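Local coordinates for putative transcriptional regulator protein, LacI family (Rhizobium etli, PDB 3MIZ), which probably binds cis-regulatory DNA as a transcription factor of the LacI family, most likely a repressor, at residues Y136-L139 and N140-L143; F160-E164 and N165-I169; R236-T239 and M240-P244; K262-N265 and D266-G270. One frame throughout, in Å; residues are numbered along the deposited sequence.

Contact 1: Y136-L139 and N140-L143; sequences YIRL and NPIL
An Asx turn, with Asn-140 at its head, overlaps a type I beta turn where the strand 134-138 runs out, and the branches of Leu-139 and Leu-143 meet beside it. CD2 of Leu-139 sits 3.7 Å from CD1 of Leu-143, the two side chains meeting at a slant. Leu-139 gets there by holding CG opposite its own backbone N (chi1 177°), and the same side chain also packs on Ala-146 of the following helix and on Met-208. An alanine here would take away both methyl branches and would probably leave CD1 of Leu-143 without its neighbour across the turn, opening a gap next to Met-208.

The polar side of the turn belongs to Asn-140. Its OD1 receives the N-H of Ile-142 at 3.1 Å in a nearly straight bond (167°), the donor lying above the carbonyl plane. One residue on, the backbone N of Leu-143 donates to O of Asn-140 at 3.0 Å. The other end of the amide is taken up elsewhere: ND2 donates to Glu-180 and to O of Gly-175, which fixes the rotation of the group. Asn-140 N, in contrast, is buried and finds no partner. NH2 of Arg-138 comes 3.8 Å from CG of Pro-141, its chain crossing the ring at about a right angle, with a long, weak ion pair to Glu-147.

Leu-143 then takes the N-cap position of helix 144-160, making this the strand-to-helix turn of a beta-alpha-beta unit in a periplasmic-binding-protein-like fold.

Contact 2: F160-E164 and N165-I169; sequences FGLTE and NDLSI
Glu-164 and Leu-167 press against each other across a tight turn, with Thr-163 bonded to Asp-166 within the same turn. The Glu-164 chain bends at chi2 (62°), which folds its carboxylate back over the turn until OE1 lies 3.2 Å from CD2 of Leu-167. OE1 also lies 3.7 Å from CD1 of Ile-169, and in both cases the chains cross at roughly a right angle. The acid is not left to apolar neighbours alone, because OE2 forms a salt bridge with Arg-154 of the preceding helix.

The same CD2 of Leu-167 also comes 2.9 Å from the carbonyl O of Thr-163, shorter than a comfortable contact, and with chi2 of the leucine at -29° the exact placing of the branch is doubtful. Leu-167 also packs on Phe-153 and Thr-157 of the preceding helix and, more loosely, on Leu-162. All this sits at the return bend of a beta-alpha-beta crossover: helix 144-160 ends, Gly-161 breaks it with a positive phi, and the chain turns into strand 167-174, which lies parallel to strand 134-138.

Thr-163 is tied to Asp-166 twice. Its backbone N donates to OD2 at 3.0 Å, almost perfectly straight (175°) but reaching the oxygen from above the carboxylate plane, while the backbone N of Asp-166 returns a bond of 2.6 Å to O of Thr-163. The aspartate side chain crosses that of Leu-162 at about a right angle, OD2 3.7 Å from its CB. One residue on, N of Leu-167 donates to O of Glu-164 at 3.2 Å, well out of that carbonyl plane.

Contact 3: R236-T239 and M240-P244; sequences RTVT and MALKP
The carbonyl plane of Val-238 is where the chain 240-244 comes in: N of Ala-241 approaches from above that plane, while N of Leu-242 lies nearly along the C=O axis. Both donate to the one oxygen, at 2.8 Å from Ala-241 N and 3.1 Å from Leu-242 N. This is the closing end of the short helix 236-239, where an i+3 and an i+4 bond converge on one acceptor before the chain leaves. Two residues before that acceptor, O of Arg-236 receives only a weak bond of 3.4 Å from N of Met-240, a selenomethionine.

Side chains follow the same course. Val-238 and Leu-242 lie side by side and point the same way, CG1 of the valine 3.7 Å from CD1 of the leucine; Val-238 holds CG1 opposite its backbone N (chi1 178°), placing that methyl on the leucine side. Helix 206-217 covers them, Ile-210 packing on the valine and Ala-209 with Tyr-213 on the leucine.

The segment also lies at the dimer interface. Ile-210 of the second subunit packs on Ala-241 and Leu-242, and Thr-237 OG1 is hydrogen-bonded to Tyr-28 OH of that subunit. Arg-236 reaches instead to Asp-31 of its own chain in a salt bridge, and Thr-239 OG1 bonds Asp-234, also of its own chain. Within the turn itself, CB of Ala-241 rests 3.3 Å from the carbonyl O of Thr-237.

Contact 4: K262-N265 and D266-G270; sequences KWLN and DLIAG
N of Ile-268 donates to O of Leu-264 at 2.8 Å, the shortest bond in the last two turns of helix 253-268. The isoleucine side chain also crowds the same oxygen: its CG1, set opposite the carbonyl carbon (chi1 -65°), comes to 3.0 Å of O of Leu-264. Beyond it, CD1 of Ile-268 meets CG of Leu-264 at 3.6 Å, and Phe-16 of strand 15-20 takes up both side chains. Around them the i+4 ladder runs on, ending with N of Ala-269 on O of Asn-265 at 3.1 Å; then N of Gly-270 turns back to O of Leu-267.

Asp-266 lies across the extended chain of Lys-262, with OD2 4.0 Å from CG. The charged ends do not touch, NZ of Lys-262 standing 5.3 Å from OD2 of Asp-266. A leucine in place of Asp-266 would lose the carboxylate and would probably leave the Lys-262 ammonium without this nearby opposite charge.

Opposite charges one turn apart should attract at long range, yet OD2 of Asp-266 also lies 3.4 Å from the carbonyl O of Lys-262, another acceptor, which would likely offset part of that gain.

Along the chain the four contacts come in series, none enclosing or crossing another, each a local turn or helix end. Contact 1 turns strand 134-138 into helix 144-160, and contact 2 turns that helix back into strand 167-174. The two meet again in the sheet, where Tyr-136 N lies 2.8 Å from Ser-168 O, probably a hydrogen bond, and Arg-138 CD packs on Ile-169 CG2. Contact 3 follows on the dimer-facing side and touches neither of them. Contact 4 ends helix 253-268, packed against the separate sheet of strands 15-20 and 95-97; its centre stands about 46 Å from that of contact 2.

Contact 1: Y136-L139 and N140-L143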
loop_
_atom_site.group_PDB
_atom_site.type_symbol
_atom_site.label_atom_id
_atom_site.label_comp_id
_atom_site.label_asym_id
_atom_site.label_seq_id
_atom_site.Cartn_x
_atom_site.Cartn_y
_atom_site.Cartn_z
ATOM N N TYR A 136 -7.824 7.137 -22.679
ATOM C CA TYR A 136 -7.476 7.618 -21.351
ATOM C C TYR A 136 -8.612 7.230 -20.407
ATOM O O TYR A 136 -9.756 7.640 -20.602
ATOM C CB TYR A 136 -7.304 9.145 -21.357
ATOM C CG TYR A 136 -6.764 9.697 -20.056
ATOM C CD1 TYR A 136 -5.389 9.864 -19.858
ATOM C CD2 TYR A 136 -7.619 9.976 -18.990
ATOM C CE1 TYR A 136 -4.881 10.288 -18.620
ATOM C CE2 TYR A 136 -7.124 10.396 -17.751
ATOM C CZ TYR A 136 -5.755 10.545 -17.574
ATOM O OH TYR A 136 -5.266 10.916 -16.342
ATOM N N ILE A 137 -8.309 6.411 -19.407
ATOM C CA ILE A 137 -9.321 6.008 -18.445
ATOM C C ILE A 137 -9.034 6.794 -17.171
ATOM O O ILE A 137 -7.988 6.629 -16.523
ATOM C CB ILE A 137 -9.298 4.487 -18.214
ATOM C CG1 ILE A 137 -9.494 3.766 -19.555
ATOM C CG2 ILE A 137 -10.424 4.085 -17.288
ATOM C CD1 ILE A 137 -9.589 2.257 -19.439
ATOM N N ARG A 138 -9.974 7.680 -16.853
ATOM C CA ARG A 138 -9.894 8.603 -15.727
ATOM C C ARG A 138 -9.935 8.090 -14.298
ATOM O O ARG A 138 -10.747 7.235 -13.937
ATOM C CB ARG A 138 -11.001 9.656 -15.863
ATOM C CG ARG A 138 -10.971 10.428 -17.169
ATOM C CD ARG A 138 -12.246 11.236 -17.343
ATOM N NE ARG A 138 -12.417 12.225 -16.278
ATOM C CZ ARG A 138 -13.486 13.008 -16.160
ATOM N NH1 ARG A 138 -14.476 12.911 -17.037
ATOM N NH2 ARG A 138 -13.555 13.902 -15.182
ATOM N N LEU A 139 -9.056 8.661 -13.486
ATOM C CA LEU A 139 -8.991 8.367 -12.064
ATOM C C LEU A 139 -10.155 9.171 -11.468
ATOM O O LEU A 139 -10.682 10.081 -12.120
ATOM C CB LEU A 139 -7.657 8.870 -11.497
ATOM C CG LEU A 139 -7.376 8.748 -9.998
ATOM C CD1 LEU A 139 -7.327 7.292 -9.583
ATOM C CD2 LEU A 139 -6.051 9.430 -9.684
ATOM N N ASN A 140 -10.551 8.827 -10.245
ATOM C CA ASN A 140 -11.648 9.498 -9.541
ATOM C C ASN A 140 -11.630 11.012 -9.764
ATOM O O ASN A 140 -10.698 11.689 -9.345
ATOM C CB ASN A 140 -11.551 9.215 -8.039
ATOM C CG ASN A 140 -12.854 9.501 -7.307
ATOM O OD1 ASN A 140 -13.603 10.406 -7.677
ATOM N ND2 ASN A 140 -13.119 8.737 -6.259
ATOM N N PRO A 141 -12.668 11.562 -10.421
ATOM C CA PRO A 141 -12.780 13.002 -10.709
ATOM C C PRO A 141 -12.738 13.926 -9.491
ATOM O O PRO A 141 -12.454 15.121 -9.622
ATOM C CB PRO A 141 -14.110 13.109 -11.453
ATOM C CG PRO A 141 -14.235 11.790 -12.118
ATOM C CD PRO A 141 -13.780 10.823 -11.043
ATOM N N ILE A 142 -13.025 13.387 -8.311
ATOM C CA ILE A 142 -12.996 14.200 -7.099
ATOM C C ILE A 142 -11.556 14.593 -6.782
ATOM O O ILE A 142 -11.298 15.595 -6.113
ATOM C CB ILE A 142 -13.581 13.431 -5.888
ATOM C CG1 ILE A 142 -13.683 14.368 -4.681
ATOM C CG2 ILE A 142 -12.697 12.249 -5.543
ATOM C CD1 ILE A 142 -14.333 13.732 -3.456
ATOM N N LEU A 143 -10.620 13.793 -7.277
ATOM C CA LEU A 143 -9.211 14.039 -7.051
ATOM C C LEU A 143 -8.661 15.138 -7.941
ATOM O O LEU A 143 -8.796 15.089 -9.167
ATOM C CB LEU A 143 -8.415 12.751 -7.274
ATOM C CG LEU A 143 -8.700 11.636 -6.263
ATOM C CD1 LEU A 143 -7.876 10.407 -6.596
ATOM C CD2 LEU A 143 -8.361 12.139 -4.867
#

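Contact 2: F160-E164 and N165-I169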
loop_
_atom_site.group_PDB
_atom_site.type_symbol
_atom_site.label_atom_id
_atom_site.label_comp_id
_atom_site.label_asym_id
_atom_site.label_seq_id
_atom_site.Cartn_x
_atom_site.Cartn_y
_atom_site.Cartn_z
ATOM N N PHE A 160 -0.508 19.024 -30.216
ATOM C CA PHE A 160 0.176 18.178 -31.191
ATOM C C PHE A 160 -0.605 18.141 -32.498
ATOM O O PHE A 160 -0.019 18.083 -33.578
ATOM C CB PHE A 160 0.324 16.749 -30.661
ATOM C CG PHE A 160 1.049 15.828 -31.607
ATOM C CD1 PHE A 160 2.432 15.880 -31.726
ATOM C CD2 PHE A 160 0.346 14.926 -32.392
ATOM C CE1 PHE A 160 3.107 15.042 -32.618
ATOM C CE2 PHE A 160 1.008 14.084 -33.288
ATOM C CZ PHE A 160 2.389 14.142 -33.400
ATOM N N GLY A 161 -1.931 18.160 -32.402
ATOM C CA GLY A 161 -2.728 18.139 -33.612
ATOM C C GLY A 161 -3.915 17.203 -33.579
ATOM O O GLY A 161 -4.845 17.368 -34.362
ATOM N N LEU A 162 -3.892 16.219 -32.684
ATOM C CA LEU A 162 -5.000 15.277 -32.592
ATOM C C LEU A 162 -6.269 15.997 -32.167
ATOM O O LEU A 162 -6.213 17.030 -31.501
ATOM C CB LEU A 162 -4.688 14.166 -31.586
ATOM C CG LEU A 162 -3.455 13.297 -31.849
ATOM C CD1 LEU A 162 -3.389 12.196 -30.802
ATOM C CD2 LEU A 162 -3.526 12.695 -33.250
ATOM N N THR A 163 -7.413 15.445 -32.553
ATOM C CA THR A 163 -8.692 16.041 -32.203
ATOM C C THR A 163 -9.406 15.148 -31.206
ATOM O O THR A 163 -9.103 13.960 -31.100
ATOM C CB THR A 163 -9.604 16.200 -33.435
ATOM O OG1 THR A 163 -10.071 14.910 -33.852
ATOM C CG2 THR A 163 -8.842 16.856 -34.581
ATOM N N GLU A 164 -10.362 15.722 -30.487
ATOM C CA GLU A 164 -11.121 14.971 -29.501
ATOM C C GLU A 164 -11.638 13.680 -30.131
ATOM O O GLU A 164 -11.872 12.686 -29.441
ATOM C CB GLU A 164 -12.295 15.815 -28.993
ATOM C CG GLU A 164 -12.837 15.380 -27.639
ATOM C CD GLU A 164 -11.797 15.499 -26.537
ATOM O OE1 GLU A 164 -10.840 14.697 -26.525
ATOM O OE2 GLU A 164 -11.930 16.407 -25.690
ATOM N N ASN A 165 -11.790 13.698 -31.451
ATOM C CA ASN A 165 -12.293 12.544 -32.192
ATOM C C ASN A 165 -11.289 11.385 -32.275
ATOM O O ASN A 165 -11.667 10.248 -32.568
ATOM C CB ASN A 165 -12.700 12.980 -33.601
ATOM C CG ASN A 165 -13.558 11.953 -34.303
ATOM O OD1 ASN A 165 -13.075 10.899 -34.717
ATOM N ND2 ASN A 165 -14.845 12.251 -34.433
ATOM N N ASP A 166 -10.014 11.674 -32.026
ATOM C CA ASP A 166 -8.985 10.640 -32.067
ATOM C C ASP A 166 -8.802 10.036 -30.680
ATOM O O ASP A 166 -8.097 9.036 -30.512
ATOM C CB ASP A 166 -7.647 11.215 -32.534
ATOM C CG ASP A 166 -7.726 11.832 -33.915
ATOM O OD1 ASP A 166 -8.324 11.200 -34.813
ATOM O OD2 ASP A 166 -7.181 12.941 -34.097
ATOM N N LEU A 167 -9.443 10.646 -29.687
ATOM C CA LEU A 167 -9.322 10.169 -28.319
ATOM C C LEU A 167 -10.509 9.343 -27.833
ATOM O O LEU A 167 -11.629 9.466 -28.332
ATOM C CB LEU A 167 -9.122 11.349 -27.359
ATOM C CG LEU A 167 -7.959 12.346 -27.491
ATOM C CD1 LEU A 167 -6.739 11.685 -28.123
ATOM C CD2 LEU A 167 -8.402 13.524 -28.313
ATOM N N SER A 168 -10.236 8.486 -26.855
ATOM C CA SER A 168 -11.250 7.653 -26.225
ATOM C C SER A 168 -11.083 7.918 -24.735
ATOM O O SER A 168 -10.211 7.333 -24.094
ATOM C CB SER A 168 -11.014 6.165 -26.506
ATOM O OG SER A 168 -11.449 5.791 -27.802
ATOM N N ILE A 169 -11.909 8.808 -24.192
ATOM C CA ILE A 169 -11.825 9.152 -22.781
ATOM C C ILE A 169 -13.020 8.584 -22.031
ATOM O O ILE A 169 -14.161 8.742 -22.453
ATOM C CB ILE A 169 -11.767 10.686 -22.592
ATOM C CG1 ILE A 169 -10.605 11.251 -23.411
ATOM C CG2 ILE A 169 -11.582 11.027 -21.109
ATOM C CD1 ILE A 169 -10.486 12.766 -23.397
#

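Contact 3: R236-T239 and M240-P244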
loop_
_atom_site.group_PDB
_atom_site.type_symbol
_atom_site.label_atom_id
_atom_site.label_comp_id
_atom_site.label_asym_id
_atom_site.label_seq_id
_atom_site.Cartn_x
_atom_site.Cartn_y
_atom_site.Cartn_z
ATOM N N ARG A 236 5.348 1.077 -7.039
ATOM C CA ARG A 236 6.175 -0.125 -7.152
ATOM C C ARG A 236 5.452 -1.471 -7.054
ATOM O O ARG A 236 5.715 -2.378 -7.841
ATOM C CB ARG A 236 7.306 -0.098 -6.115
ATOM C CG ARG A 236 8.093 1.201 -6.039
ATOM C CD ARG A 236 7.414 2.205 -5.109
ATOM N NE ARG A 236 8.370 3.160 -4.545
ATOM C CZ ARG A 236 8.987 4.107 -5.243
ATOM N NH1 ARG A 236 8.752 4.241 -6.542
ATOM N NH2 ARG A 236 9.845 4.920 -4.642
ATOM N N THR A 237 4.564 -1.602 -6.079
ATOM C CA THR A 237 3.811 -2.836 -5.888
ATOM C C THR A 237 3.199 -3.307 -7.214
ATOM O O THR A 237 3.162 -4.501 -7.522
ATOM C CB THR A 237 2.688 -2.614 -4.857
ATOM O OG1 THR A 237 3.272 -2.339 -3.577
ATOM C CG2 THR A 237 1.789 -3.832 -4.757
ATOM N N VAL A 238 2.751 -2.350 -8.008
ATOM C CA VAL A 238 2.129 -2.651 -9.284
ATOM C C VAL A 238 3.071 -2.632 -10.489
ATOM O O VAL A 238 3.188 -3.622 -11.200
ATOM C CB VAL A 238 0.975 -1.664 -9.552
ATOM C CG1 VAL A 238 0.336 -1.947 -10.910
ATOM C CG2 VAL A 238 -0.051 -1.770 -8.433
ATOM N N THR A 239 3.755 -1.514 -10.712
ATOM C CA THR A 239 4.610 -1.388 -11.895
ATOM C C THR A 239 5.562 -2.535 -12.171
ATOM O O THR A 239 5.783 -2.892 -13.339
ATOM C CB THR A 239 5.396 -0.056 -11.880
ATOM O OG1 THR A 239 6.277 -0.017 -10.751
ATOM C CG2 THR A 239 4.420 1.114 -11.806
HETATM N N MSE A 240 6.115 -3.121 -11.114
HETATM C CA MSE A 240 7.044 -4.231 -11.262
HETATM C C MSE A 240 6.390 -5.610 -11.155
HETATM O O MSE A 240 7.075 -6.637 -11.205
HETATM C CB MSE A 240 8.162 -4.104 -10.236
HETATM C CG MSE A 240 9.044 -2.895 -10.471
HETATM SE SE MSE A 240 10.469 -2.810 -9.199
HETATM C CE MSE A 240 11.781 -3.864 -10.166
ATOM N N ALA A 241 5.069 -5.627 -11.003
ATOM C CA ALA A 241 4.320 -6.875 -10.927
ATOM C C ALA A 241 3.797 -7.160 -12.330
ATOM O O ALA A 241 3.847 -8.288 -12.816
ATOM C CB ALA A 241 3.150 -6.738 -9.950
ATOM N N LEU A 242 3.295 -6.120 -12.983
ATOM C CA LEU A 242 2.773 -6.268 -14.331
ATOM C C LEU A 242 3.909 -6.611 -15.286
ATOM O O LEU A 242 5.041 -6.141 -15.130
ATOM C CB LEU A 242 2.094 -4.975 -14.795
ATOM C CG LEU A 242 0.960 -4.440 -13.913
ATOM C CD1 LEU A 242 0.493 -3.090 -14.439
ATOM C CD2 LEU A 242 -0.187 -5.442 -13.876
ATOM N N LYS A 243 3.598 -7.449 -16.264
ATOM C CA LYS A 243 4.562 -7.846 -17.279
ATOM C C LYS A 243 3.807 -7.689 -18.590
ATOM O O LYS A 243 2.725 -8.257 -18.755
ATOM C CB LYS A 243 4.980 -9.312 -17.096
ATOM C CG LYS A 243 5.525 -9.655 -15.713
ATOM C CD LYS A 243 6.853 -8.971 -15.429
ATOM C CE LYS A 243 7.373 -9.351 -14.047
ATOM N NZ LYS A 243 8.694 -8.737 -13.741
ATOM N N PRO A 244 4.355 -6.917 -19.537
ATOM C CA PRO A 244 5.630 -6.193 -19.457
ATOM C C PRO A 244 5.651 -5.108 -18.387
ATOM O O PRO A 244 4.599 -4.596 -17.977
ATOM C CB PRO A 244 5.775 -5.605 -20.855
ATOM C CG PRO A 244 4.353 -5.300 -21.219
ATOM C CD PRO A 244 3.627 -6.556 -20.768
#

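Contact 4: K262-N265 and D266-G270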
loop_
_atom_site.group_PDB
_atom_site.type_symbol
_atom_site.label_atom_id
_atom_site.label_comp_id
_atom_site.label_asym_id
_atom_site.label_seq_id
_atom_site.Cartn_x
_atom_site.Cartn_y
_atom_site.Cartn_z
ATOM N N LYS A 262 13.799 18.997 5.063
ATOM C CA LYS A 262 14.921 19.931 5.103
ATOM C C LYS A 262 14.398 21.362 5.157
ATOM O O LYS A 262 14.888 22.193 5.928
ATOM C CB LYS A 262 15.819 19.765 3.873
ATOM C CG LYS A 262 17.021 20.700 3.897
ATOM C CD LYS A 262 17.820 20.663 2.611
ATOM C CE LYS A 262 18.948 21.691 2.660
ATOM N NZ LYS A 262 19.807 21.644 1.447
ATOM N N TRP A 263 13.394 21.639 4.334
ATOM C CA TRP A 263 12.786 22.957 4.274
ATOM C C TRP A 263 12.236 23.341 5.649
ATOM O O TRP A 263 12.441 24.465 6.114
ATOM C CB TRP A 263 11.672 22.952 3.224
ATOM C CG TRP A 263 11.323 24.297 2.670
ATOM C CD1 TRP A 263 11.981 25.477 2.886
ATOM C CD2 TRP A 263 10.249 24.598 1.769
ATOM N NE1 TRP A 263 11.386 26.491 2.174
ATOM C CE2 TRP A 263 10.320 25.979 1.479
ATOM C CE3 TRP A 263 9.236 23.834 1.178
ATOM C CZ2 TRP A 263 9.415 26.613 0.620
ATOM C CZ3 TRP A 263 8.334 24.465 0.322
ATOM C CH2 TRP A 263 8.432 25.842 0.053
ATOM N N LEU A 264 11.550 22.407 6.305
ATOM C CA LEU A 264 11.003 22.674 7.630
ATOM C C LEU A 264 12.146 22.953 8.604
ATOM O O LEU A 264 12.057 23.852 9.449
ATOM C CB LEU A 264 10.186 21.480 8.145
ATOM C CG LEU A 264 9.639 21.606 9.579
ATOM C CD1 LEU A 264 8.700 22.803 9.683
ATOM C CD2 LEU A 264 8.907 20.331 9.979
ATOM N N ASN A 265 13.217 22.177 8.483
ATOM C CA ASN A 265 14.367 22.342 9.362
ATOM C C ASN A 265 14.915 23.763 9.262
ATOM O O ASN A 265 15.187 24.394 10.283
ATOM C CB ASN A 265 15.458 21.323 9.009
ATOM C CG ASN A 265 16.521 21.193 10.095
ATOM O OD1 ASN A 265 16.217 20.860 11.241
ATOM N ND2 ASN A 265 17.773 21.449 9.732
ATOM N N ASP A 266 15.064 24.271 8.040
ATOM C CA ASP A 266 15.581 25.624 7.842
ATOM C C ASP A 266 14.618 26.675 8.381
ATOM O O ASP A 266 15.044 27.684 8.942
ATOM C CB ASP A 266 15.860 25.898 6.356
ATOM C CG ASP A 266 16.920 24.979 5.779
ATOM O OD1 ASP A 266 17.832 24.571 6.524
ATOM O OD2 ASP A 266 16.849 24.670 4.573
ATOM N N LEU A 267 13.321 26.437 8.209
ATOM C CA LEU A 267 12.301 27.362 8.693
ATOM C C LEU A 267 12.324 27.422 10.219
ATOM O O LEU A 267 12.159 28.487 10.815
ATOM C CB LEU A 267 10.916 26.913 8.229
ATOM C CG LEU A 267 9.754 27.840 8.586
ATOM C CD1 LEU A 267 9.890 29.146 7.817
ATOM C CD2 LEU A 267 8.435 27.168 8.248
ATOM N N ILE A 268 12.519 26.265 10.844
ATOM C CA ILE A 268 12.564 26.177 12.300
ATOM C C ILE A 268 13.785 26.914 12.829
ATOM O O ILE A 268 13.745 27.507 13.904
ATOM C CB ILE A 268 12.637 24.710 12.763
ATOM C CG1 ILE A 268 11.343 23.988 12.385
ATOM C CG2 ILE A 268 12.871 24.644 14.267
ATOM C CD1 ILE A 268 11.423 22.490 12.522
ATOM N N ALA A 269 14.866 26.873 12.058
ATOM C CA ALA A 269 16.111 27.525 12.432
ATOM C C ALA A 269 16.145 28.983 11.989
ATOM O O ALA A 269 17.182 29.636 12.075
ATOM C CB ALA A 269 17.281 26.775 11.826
ATOM N N GLY A 270 15.008 29.493 11.530
ATOM C CA GLY A 270 14.952 30.869 11.070
ATOM C C GLY A 270 14.993 30.902 9.556
ATOM O O GLY A 270 13.983 30.651 8.900
#